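Local coordinates for protein triacylglycerol lipase (Clostridium botulinum, PDB 5AH1) that hydrolyses ester bonds, including those of synthetic polyesters and probably those of triacylglycerols, as a zinc-binding esterase of the alpha/beta-hydrolase fold, at residues Y366-N369 against L373-I376; K378-F381 against V387-I390; H156-R161 against C205-I210; R131-Y136 against V144-A149. One frame throughout, in Å; residues are numbered along the deposited sequence.

Contact 1 (Y366-N369 against L373-I376)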
# COMPACT_ATOMS: atom_id res chain seq x y z
N TYR A 366 -10.80 -6.77 -18.69
CA TYR A 366 -11.03 -7.99 -17.91
C TYR A 366 -12.38 -7.97 -17.21
O TYR A 366 -12.64 -7.11 -16.36
CB TYR A 366 -9.92 -8.18 -16.88
CG TYR A 366 -10.04 -9.45 -16.06
CD1 TYR A 366 -9.57 -10.65 -16.54
CD2 TYR A 366 -10.64 -9.44 -14.82
CE1 TYR A 366 -9.69 -11.82 -15.79
CE2 TYR A 366 -10.76 -10.58 -14.06
CZ TYR A 366 -10.28 -11.77 -14.54
OH TYR A 366 -10.38 -12.90 -13.77
N SER A 367 -13.21 -8.93 -17.58
CA SER A 367 -14.49 -9.17 -16.94
C SER A 367 -14.50 -10.55 -16.31
O SER A 367 -13.66 -11.40 -16.62
CB SER A 367 -15.62 -9.10 -17.96
OG SER A 367 -15.73 -7.80 -18.47
N ARG A 368 -15.48 -10.77 -15.43
CA ARG A 368 -15.66 -12.09 -14.84
C ARG A 368 -17.02 -12.20 -14.20
O ARG A 368 -17.42 -11.35 -13.39
CB ARG A 368 -14.58 -12.36 -13.79
CG ARG A 368 -14.62 -13.76 -13.21
CD ARG A 368 -13.66 -13.93 -12.06
NE ARG A 368 -14.04 -13.08 -10.94
CZ ARG A 368 -13.19 -12.48 -10.13
NH1 ARG A 368 -11.89 -12.61 -10.29
NH2 ARG A 368 -13.66 -11.72 -9.15
N ASN A 369 -17.75 -13.25 -14.57
CA ASN A 369 -19.01 -13.57 -13.91
C ASN A 369 -19.00 -15.05 -13.58
O ASN A 369 -19.48 -15.89 -14.35
CB ASN A 369 -20.21 -13.17 -14.77
CG ASN A 369 -21.50 -13.13 -13.97
OD1 ASN A 369 -21.70 -13.92 -13.06
ND2 ASN A 369 -22.38 -12.19 -14.32
N LEU A 373 -17.25 -15.71 -6.74
CA LEU A 373 -16.28 -14.64 -6.92
C LEU A 373 -16.98 -13.33 -7.26
O LEU A 373 -18.04 -13.32 -7.90
CB LEU A 373 -15.30 -14.98 -8.04
CG LEU A 373 -14.37 -16.16 -7.77
CD1 LEU A 373 -13.62 -16.54 -9.02
CD2 LEU A 373 -13.40 -15.84 -6.65
N PRO A 374 -16.40 -12.19 -6.84
CA PRO A 374 -17.01 -10.89 -7.17
C PRO A 374 -17.23 -10.74 -8.68
O PRO A 374 -16.38 -11.14 -9.47
CB PRO A 374 -15.95 -9.89 -6.67
CG PRO A 374 -15.32 -10.61 -5.53
CD PRO A 374 -15.25 -12.04 -5.94
N ILE A 375 -18.36 -10.18 -9.07
CA ILE A 375 -18.65 -9.97 -10.47
C ILE A 375 -17.91 -8.73 -10.96
O ILE A 375 -18.09 -7.65 -10.42
CB ILE A 375 -20.16 -9.88 -10.70
CG1 ILE A 375 -20.81 -11.24 -10.40
CG2 ILE A 375 -20.47 -9.47 -12.14
CD1 ILE A 375 -22.30 -11.21 -10.21
N ILE A 376 -17.07 -8.90 -11.97
CA ILE A 376 -16.23 -7.85 -12.53
C ILE A 376 -16.83 -7.46 -13.87
O ILE A 376 -16.94 -8.29 -14.78
CB ILE A 376 -14.78 -8.32 -12.74
CG1 ILE A 376 -14.20 -8.92 -11.45
CG2 ILE A 376 -13.91 -7.17 -13.25
CD1 ILE A 376 -14.23 -8.00 -10.24
O HOH W 1 -17.16 -13.56 -10.71
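The guanidinium of Arg368 is sandwiched between two aliphatic side chains. Leu373 lies over one face, its CB 3.7 Å from Arg368 NE; on the opposite face sits Ile376, with CG1 3.7 Å from Arg368 NH2. The edge is turned to the carbonyl of Pro374: Arg368 NH2 donates to Pro374 O at 2.8 Å, near the guanidinium plane and onto a lone pair of the oxygen, while NE reaches the same atom only weakly. A water at this edge accepts from Arg368 NE. A bend at chi3 (65°) in an otherwise extended chain turns the group in between Leu373 and Ile376.

The backbones themselves form one isolated antiparallel hydrogen-bonded pair, Arg368 N to Ile376 O at 3.0 Å and Ile376 N to Arg368 O at 2.9 Å. Ile376 CG2 packs 3.4 Å from Tyr366 O. Both segments belong to the long loop between helix 357-363 and strand 403-405. Tyr366 and Ile376 rest on helix 235-239, Leu373 and Pro374 on helix 310-317, and Arg368 ties into both, by a salt bridge to the potassium ligand Asp238 and a hydrogen bond to Thr310.

Contact 2 (K378-F381 against V387-I390)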
# COMPACT_ATOMS: atom_id res chain seq x y z
N LYS A 378 -17.75 -3.68 -16.55
CA LYS A 378 -17.08 -2.55 -17.18
C LYS A 378 -16.70 -1.43 -16.20
O LYS A 378 -15.78 -0.67 -16.47
CB LYS A 378 -17.93 -2.00 -18.32
CG LYS A 378 -19.20 -1.33 -17.84
CD LYS A 378 -20.10 -0.89 -18.98
CE LYS A 378 -21.40 -0.30 -18.41
NZ LYS A 378 -22.38 0.13 -19.45
N LYS A 379 -17.39 -1.34 -15.07
CA LYS A 379 -17.06 -0.31 -14.09
C LYS A 379 -15.65 -0.54 -13.53
O LYS A 379 -15.03 0.38 -13.00
CB LYS A 379 -18.06 -0.31 -12.93
CG LYS A 379 -19.54 -0.29 -13.32
CD LYS A 379 -20.50 -0.42 -12.12
CE LYS A 379 -19.92 -1.09 -10.84
NZ LYS A 379 -19.63 -2.56 -10.90
N TRP A 380 -15.14 -1.76 -13.67
CA TRP A 380 -13.82 -2.12 -13.16
C TRP A 380 -12.71 -1.79 -14.16
O TRP A 380 -11.55 -1.88 -13.82
CB TRP A 380 -13.77 -3.60 -12.80
CG TRP A 380 -14.49 -3.91 -11.54
CD1 TRP A 380 -15.83 -3.98 -11.34
CD2 TRP A 380 -13.88 -4.24 -10.29
NE1 TRP A 380 -16.10 -4.32 -10.05
CE2 TRP A 380 -14.92 -4.47 -9.37
CE3 TRP A 380 -12.56 -4.33 -9.85
CZ2 TRP A 380 -14.67 -4.83 -8.05
CZ3 TRP A 380 -12.32 -4.65 -8.54
CH2 TRP A 380 -13.36 -4.89 -7.64
N PHE A 381 -13.06 -1.46 -15.40
CA PHE A 381 -12.03 -1.26 -16.41
C PHE A 381 -11.05 -0.10 -16.15
O PHE A 381 -9.84 -0.26 -16.35
CB PHE A 381 -12.63 -1.12 -17.81
CG PHE A 381 -13.35 -2.34 -18.34
CD1 PHE A 381 -13.24 -3.60 -17.76
CD2 PHE A 381 -14.14 -2.22 -19.46
CE1 PHE A 381 -13.94 -4.69 -18.30
CE2 PHE A 381 -14.82 -3.28 -20.00
CZ PHE A 381 -14.72 -4.52 -19.41
N VAL A 387 -4.09 -0.84 -10.16
CA VAL A 387 -5.32 -1.04 -9.39
C VAL A 387 -6.51 -0.40 -10.09
O VAL A 387 -6.46 0.75 -10.51
CB VAL A 387 -5.19 -0.46 -7.96
CG1 VAL A 387 -6.45 -0.67 -7.16
CG2 VAL A 387 -4.00 -1.09 -7.23
N ASN A 388 -7.61 -1.15 -10.17
CA ASN A 388 -8.85 -0.62 -10.73
C ASN A 388 -9.32 0.59 -9.93
O ASN A 388 -9.32 0.55 -8.71
CB ASN A 388 -9.94 -1.69 -10.70
CG ASN A 388 -9.43 -3.06 -11.11
OD1 ASN A 388 -8.75 -3.72 -10.33
ND2 ASN A 388 -9.73 -3.48 -12.34
N CYS A 389 -9.76 1.65 -10.61
CA CYS A 389 -10.19 2.86 -9.92
C CYS A 389 -11.34 2.61 -8.97
O CYS A 389 -11.36 3.17 -7.87
CB CYS A 389 -10.57 3.95 -10.93
SG CYS A 389 -9.23 4.48 -11.99
N ILE A 390 -12.28 1.76 -9.37
CA ILE A 390 -13.47 1.52 -8.56
C ILE A 390 -13.11 0.97 -7.18
O ILE A 390 -13.84 1.16 -6.22
CB ILE A 390 -14.44 0.53 -9.30
CG1 ILE A 390 -15.79 0.45 -8.58
CG2 ILE A 390 -13.83 -0.85 -9.44
CD1 ILE A 390 -16.82 -0.39 -9.31
O HOH W 2 -12.40 0.93 -12.13
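Trp380 closes a short 3-10 segment, 378-380, and meets Asn388 and Ile390 with its carbonyl and its indole. Both segments lie in the long loop that precedes strand 403-405, the outermost strand at one end of the parallel sheet of this alpha/beta-hydrolase. The turn itself is held by Phe381 N bonding to Lys378 O.

The direct polar link is a single, nearly straight hydrogen bond: Asn388 ND2 donates to Trp380 O at 2.8 Å, with 170° at the hydrogen. The oxygen lies in the amide plane, whereas the nitrogen is tilted from the carbonyl plane. At the other end of the same amide, OD1 accepts from Thr235 N, so the two bonds together fix which way round the group sits and hold it against rotation.

Packing against the indole comes from two directions. Ile390 CG2 stands over one face, 3.7 Å from the centroid of the Trp380 five-membered ring and 20° off its normal, a CH-pi contact. Ile390 CG1 is anti to the backbone N, which leaves CG2 between N and the carbonyl carbon, the branch that meets the ring. Asn388 comes instead to the ring edge, its CG 3.6 Å from Trp380 CE3 and the amide plane turned 72° from that of the indole. The other branch of Ile390 puts CD1 3.5 Å from Lys379 CE, less certain because the lysine has two conformers.

Water carries the remaining polar contact, bridging backbone to backbone: it donates to Lys379 O at 2.8 Å and accepts from Ile390 N at 2.9 Å.

Contact 3 (H156-R161 against C205-I210). With ZN (zinc ion), chain B.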
# COMPACT_ATOMS: atom_id res chain seq x y z
N HIS A 156 3.57 -21.27 9.52
CA HIS A 156 4.78 -20.47 9.50
C HIS A 156 5.20 -20.08 10.91
O HIS A 156 4.53 -20.42 11.88
CB HIS A 156 4.70 -19.29 8.50
CG HIS A 156 3.84 -18.11 8.90
ND1 HIS A 156 4.09 -17.29 9.98
CD2 HIS A 156 2.79 -17.53 8.24
CE1 HIS A 156 3.22 -16.30 9.99
NE2 HIS A 156 2.43 -16.41 8.94
N ASN A 157 6.33 -19.41 11.04
CA ASN A 157 6.86 -19.10 12.35
C ASN A 157 5.98 -18.08 13.05
O ASN A 157 5.45 -17.16 12.42
CB ASN A 157 8.25 -18.47 12.23
CG ASN A 157 9.31 -19.46 11.84
OD1 ASN A 157 9.17 -20.65 12.07
ND2 ASN A 157 10.39 -18.96 11.25
N ARG A 158 5.85 -18.22 14.36
CA ARG A 158 5.17 -17.20 15.17
C ARG A 158 5.98 -15.92 15.27
O ARG A 158 5.41 -14.83 15.23
CB ARG A 158 4.87 -17.71 16.57
CG ARG A 158 4.22 -16.67 17.46
CD ARG A 158 3.80 -17.16 18.84
NE ARG A 158 3.39 -16.03 19.66
CZ ARG A 158 3.14 -16.09 20.97
NH1 ARG A 158 3.16 -17.22 21.64
NH2 ARG A 158 2.90 -14.99 21.62
N TYR A 159 7.31 -16.04 15.41
CA TYR A 159 8.16 -14.86 15.60
C TYR A 159 8.95 -14.56 14.36
O TYR A 159 9.46 -15.46 13.70
CB TYR A 159 9.09 -15.04 16.80
CG TYR A 159 8.33 -15.22 18.08
CD1 TYR A 159 7.73 -14.14 18.71
CD2 TYR A 159 8.18 -16.47 18.63
CE1 TYR A 159 7.00 -14.32 19.87
CE2 TYR A 159 7.46 -16.66 19.79
CZ TYR A 159 6.87 -15.58 20.41
OH TYR A 159 6.14 -15.71 21.58
N GLY A 160 9.09 -13.27 14.08
CA GLY A 160 9.80 -12.80 12.92
C GLY A 160 11.02 -12.01 13.30
O GLY A 160 11.72 -12.35 14.26
N ARG A 161 11.30 -10.95 12.56
CA ARG A 161 12.49 -10.17 12.81
C ARG A 161 12.25 -9.16 13.92
O ARG A 161 11.15 -9.05 14.47
CB ARG A 161 13.03 -9.56 11.51
CG ARG A 161 12.16 -8.55 10.86
CD ARG A 161 12.88 -7.95 9.64
NE ARG A 161 13.17 -8.93 8.60
CZ ARG A 161 14.04 -8.75 7.61
NH1 ARG A 161 14.71 -7.61 7.49
NH2 ARG A 161 14.23 -9.70 6.72
N CYS A 205 -6.96 -18.81 21.98
CA CYS A 205 -6.19 -20.04 21.81
C CYS A 205 -5.31 -20.36 23.01
O CYS A 205 -4.74 -21.45 23.08
CB CYS A 205 -5.38 -20.00 20.52
SG CYS A 205 -3.94 -18.96 20.61
N GLY A 206 -5.21 -19.45 23.98
CA GLY A 206 -4.51 -19.77 25.21
C GLY A 206 -2.99 -19.82 25.06
O GLY A 206 -2.32 -20.60 25.74
N GLN A 207 -2.44 -18.99 24.19
CA GLN A 207 -1.00 -18.91 23.99
C GLN A 207 -0.31 -18.18 25.13
O GLN A 207 -0.93 -17.39 25.85
CB GLN A 207 -0.68 -18.20 22.67
CG GLN A 207 -0.95 -16.71 22.67
CD GLN A 207 -1.06 -16.21 21.25
OE1 GLN A 207 -0.04 -16.00 20.56
NE2 GLN A 207 -2.29 -16.05 20.77
N GLU A 208 0.99 -18.44 25.28
CA GLU A 208 1.80 -17.69 26.22
C GLU A 208 2.19 -16.35 25.63
O GLU A 208 2.55 -16.25 24.44
CB GLU A 208 3.07 -18.46 26.62
CG GLU A 208 2.83 -19.71 27.44
CD GLU A 208 2.18 -19.43 28.79
OE1 GLU A 208 2.85 -18.89 29.70
OE2 GLU A 208 0.99 -19.74 28.94
N ASN A 209 2.10 -15.32 26.46
CA ASN A 209 2.57 -13.98 26.13
C ASN A 209 2.04 -13.48 24.80
O ASN A 209 2.79 -13.07 23.91
CB ASN A 209 4.09 -13.92 26.20
CG ASN A 209 4.58 -14.21 27.59
OD1 ASN A 209 4.30 -13.44 28.52
ND2 ASN A 209 5.28 -15.31 27.76
N ILE A 210 0.72 -13.48 24.69
CA ILE A 210 0.06 -12.96 23.50
C ILE A 210 0.59 -11.55 23.19
O ILE A 210 0.86 -10.74 24.07
CB ILE A 210 -1.49 -12.94 23.68
CG1 ILE A 210 -2.21 -12.62 22.37
CG2 ILE A 210 -1.90 -11.99 24.82
CD1 ILE A 210 -3.71 -12.77 22.47
ZN ZN B . 0.98 -15.13 8.20
O HOH W 3 5.52 -13.47 23.09
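Arg158, two residues beyond the zinc ligand His156, reaches from the edge of the metal-binding region to the surface loop 205-210 that follows helix 200-204. Its chain is fully extended, CG anti to the backbone N (chi1 177°), and delivers the guanidinium end-on to one carbonyl: Glu208 O accepts from Arg158 NH1 at 3.0 Å and from Arg158 NH2 at 3.1 Å. That oxygen lies in the guanidinium plane, and both nitrogens lie in its carbonyl plane. NH2 also forms a salt bridge to Asp145 on the neighbouring strand, its strongest polar partner, and a weak bond to Asn209 O.

Gln207 OE1 sits over one face of the group, 3.2 Å from Arg158 CZ, with the amide plane nearly perpendicular; this oxygen accepts from Glu148 N, and Gln207 NE2 is held by Glu202. On the opposite face lies the hydroxyl of Tyr159, the first residue of strand 159-163 in the small two-stranded antiparallel sheet with 142-145. This sheet borders a zinc site of two histidines and two aspartates, an arrangement also known from the zinc-containing Geobacillus lipases. His156 NE2 binds the zinc ion at 2.1 Å beside His150, Asp130 and Asp302, while His156 ND1 donates to Asn157 O at 2.8 Å, which orients the imidazole. At the outer end of the contact, a water bridges Tyr159 OH, 2.8 Å away, to Asn209 O, 2.9 Å away.

Contact 4 (R131-Y136 against V144-A149)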
# COMPACT_ATOMS: atom_id res chain seq x y z
N ARG A 131 1.97 -8.23 7.45
CA ARG A 131 2.43 -6.85 7.36
C ARG A 131 1.94 -5.97 8.50
O ARG A 131 2.67 -5.11 8.96
CB ARG A 131 2.05 -6.28 6.00
CG ARG A 131 2.87 -6.92 4.84
CD ARG A 131 2.27 -6.63 3.49
NE ARG A 131 1.87 -5.23 3.29
CZ ARG A 131 2.45 -4.37 2.46
NH1 ARG A 131 3.60 -4.63 1.84
NH2 ARG A 131 1.90 -3.17 2.32
N ALA A 132 0.72 -6.18 8.96
CA ALA A 132 0.20 -5.44 10.09
C ALA A 132 0.96 -5.76 11.39
O ALA A 132 1.27 -4.87 12.17
CB ALA A 132 -1.29 -5.66 10.26
N CYS A 133 1.27 -7.05 11.60
CA CYS A 133 2.05 -7.45 12.75
C CYS A 133 3.45 -6.85 12.68
O CYS A 133 4.01 -6.42 13.68
CB CYS A 133 2.15 -8.97 12.83
SG CYS A 133 0.56 -9.82 13.11
N GLU A 134 4.02 -6.83 11.48
CA GLU A 134 5.33 -6.22 11.27
C GLU A 134 5.26 -4.72 11.51
O GLU A 134 6.17 -4.15 12.12
CB GLU A 134 5.83 -6.55 9.87
CG GLU A 134 6.10 -8.05 9.71
CD GLU A 134 6.09 -8.52 8.27
OE1 GLU A 134 5.98 -7.70 7.34
OE2 GLU A 134 6.20 -9.75 8.07
N LEU A 135 4.20 -4.07 11.05
CA LEU A 135 4.03 -2.63 11.24
C LEU A 135 3.94 -2.26 12.72
O LEU A 135 4.55 -1.29 13.18
CB LEU A 135 2.79 -2.17 10.48
CG LEU A 135 2.45 -0.68 10.56
CD1 LEU A 135 3.62 0.17 10.12
CD2 LEU A 135 1.22 -0.41 9.71
N TYR A 136 3.17 -3.04 13.48
CA TYR A 136 3.10 -2.88 14.93
C TYR A 136 4.50 -2.89 15.56
O TYR A 136 4.87 -1.95 16.27
CB TYR A 136 2.20 -3.97 15.53
CG TYR A 136 2.19 -3.98 17.03
CD1 TYR A 136 1.38 -3.13 17.76
CD2 TYR A 136 3.01 -4.85 17.72
CE1 TYR A 136 1.40 -3.14 19.14
CE2 TYR A 136 3.04 -4.86 19.10
CZ TYR A 136 2.24 -3.99 19.81
OH TYR A 136 2.26 -4.02 21.18
N VAL A 144 8.67 -9.16 15.90
CA VAL A 144 7.38 -9.40 15.27
C VAL A 144 6.78 -10.70 15.81
O VAL A 144 7.46 -11.72 15.90
CB VAL A 144 7.55 -9.53 13.75
CG1 VAL A 144 6.23 -9.84 13.07
CG2 VAL A 144 8.17 -8.25 13.16
N ASP A 145 5.49 -10.63 16.13
CA ASP A 145 4.72 -11.76 16.65
C ASP A 145 3.46 -11.89 15.82
O ASP A 145 2.59 -11.02 15.89
CB ASP A 145 4.42 -11.52 18.14
CG ASP A 145 3.66 -12.63 18.81
OD1 ASP A 145 3.09 -13.52 18.15
OD2 ASP A 145 3.61 -12.62 20.06
N TYR A 146 3.38 -12.94 15.01
CA TYR A 146 2.26 -13.12 14.08
C TYR A 146 1.04 -13.77 14.71
O TYR A 146 0.02 -13.90 14.05
CB TYR A 146 2.73 -13.97 12.89
CG TYR A 146 3.82 -13.33 12.06
CD1 TYR A 146 3.54 -12.23 11.26
CD2 TYR A 146 5.13 -13.80 12.09
CE1 TYR A 146 4.52 -11.64 10.51
CE2 TYR A 146 6.12 -13.21 11.33
CZ TYR A 146 5.81 -12.13 10.55
OH TYR A 146 6.82 -11.56 9.79
N GLY A 147 1.16 -14.17 15.98
CA GLY A 147 0.09 -14.84 16.68
C GLY A 147 0.27 -16.35 16.63
O GLY A 147 0.48 -16.93 15.57
N GLU A 148 0.20 -17.01 17.78
CA GLU A 148 0.28 -18.47 17.78
C GLU A 148 -0.76 -19.10 16.86
O GLU A 148 -0.45 -20.01 16.08
CB GLU A 148 0.12 -19.03 19.19
CG GLU A 148 0.24 -20.54 19.27
CD GLU A 148 0.17 -21.04 20.69
OE1 GLU A 148 1.21 -21.00 21.38
OE2 GLU A 148 -0.92 -21.45 21.12
N ALA A 149 -2.00 -18.66 16.98
CA ALA A 149 -3.09 -19.30 16.26
C ALA A 149 -2.88 -19.15 14.76
O ALA A 149 -2.99 -20.10 14.00
CB ALA A 149 -4.42 -18.76 16.70
O HOH W 4 4.33 -7.83 16.02
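Cys133, on helix 128-140, presents its side chain to the turn that leads from strand 142-145 into helix 148-154. Its CB packs 3.9 Å from Tyr146 CD1, and the sulfur lies 3.6 Å from Asp145 O, obliquely placed with respect to the Tyr146 ring. From the same residue a backbone link is made through water, which donates to Cys133 O at 2.8 Å and accepts from Asp145 N at 3.0 Å.

Glu134 comes next and carries the polar core of the contact. Its CG rests against Val144 CG1 at 3.8 Å, and beyond it the extended chain takes the carboxylate to the tip of Tyr146. Tyr146 OH donates to Glu134 OE2 at 2.6 Å; OE2 receives the bond on its anti lone pair, the one turned away from OE1. OE2 lies in the plane of the ring, although the carboxylate as a whole is turned 76° from it. The other oxygen, OE1, accepts from Gly123 N.

Within 144-149, Asp145 OD1 takes the amide of Gly147 at 3.0 Å in an Asx turn, and Gly147 is the N-cap of helix 148-154; Asp145 OD2 pairs with Arg158. Tyr146, anchored at its hydroxyl, meets the zinc ligand His156 edge-to-face, while Asp130, another zinc ligand, lies just ahead on helix 128-140. Glu134 is buried but has a donor on each oxygen, which is consistent with an ionised carboxylate that holds the phenol whose ring meets His156.

Overall arrangement
Along the chain contact 4 comes first, then contact 3, contact 1 and contact 2, none enclosing another. They form two clusters. Contacts 3 and 4, centres 8 Å apart, share the small antiparallel sheet of strands 142-145 and 159-163, linked by Arg161 O and Val144 N, 2.9 Å apart, a probable hydrogen bond, and together border the zinc site. Contacts 1 and 2, centres 11 Å apart, fold the long loop between helix 357-363 and strand 403-405, where Phe381 packs against Tyr366 and Ser367. Centres of the two clusters lie 31 to 38 Å apart, with contact 2 across the chain's centre from contacts 3 and 4. Both clusters lie outside the parallel sheet of the alpha/beta-hydrolase fold, one at the zinc site and one in the loop before its edge strand.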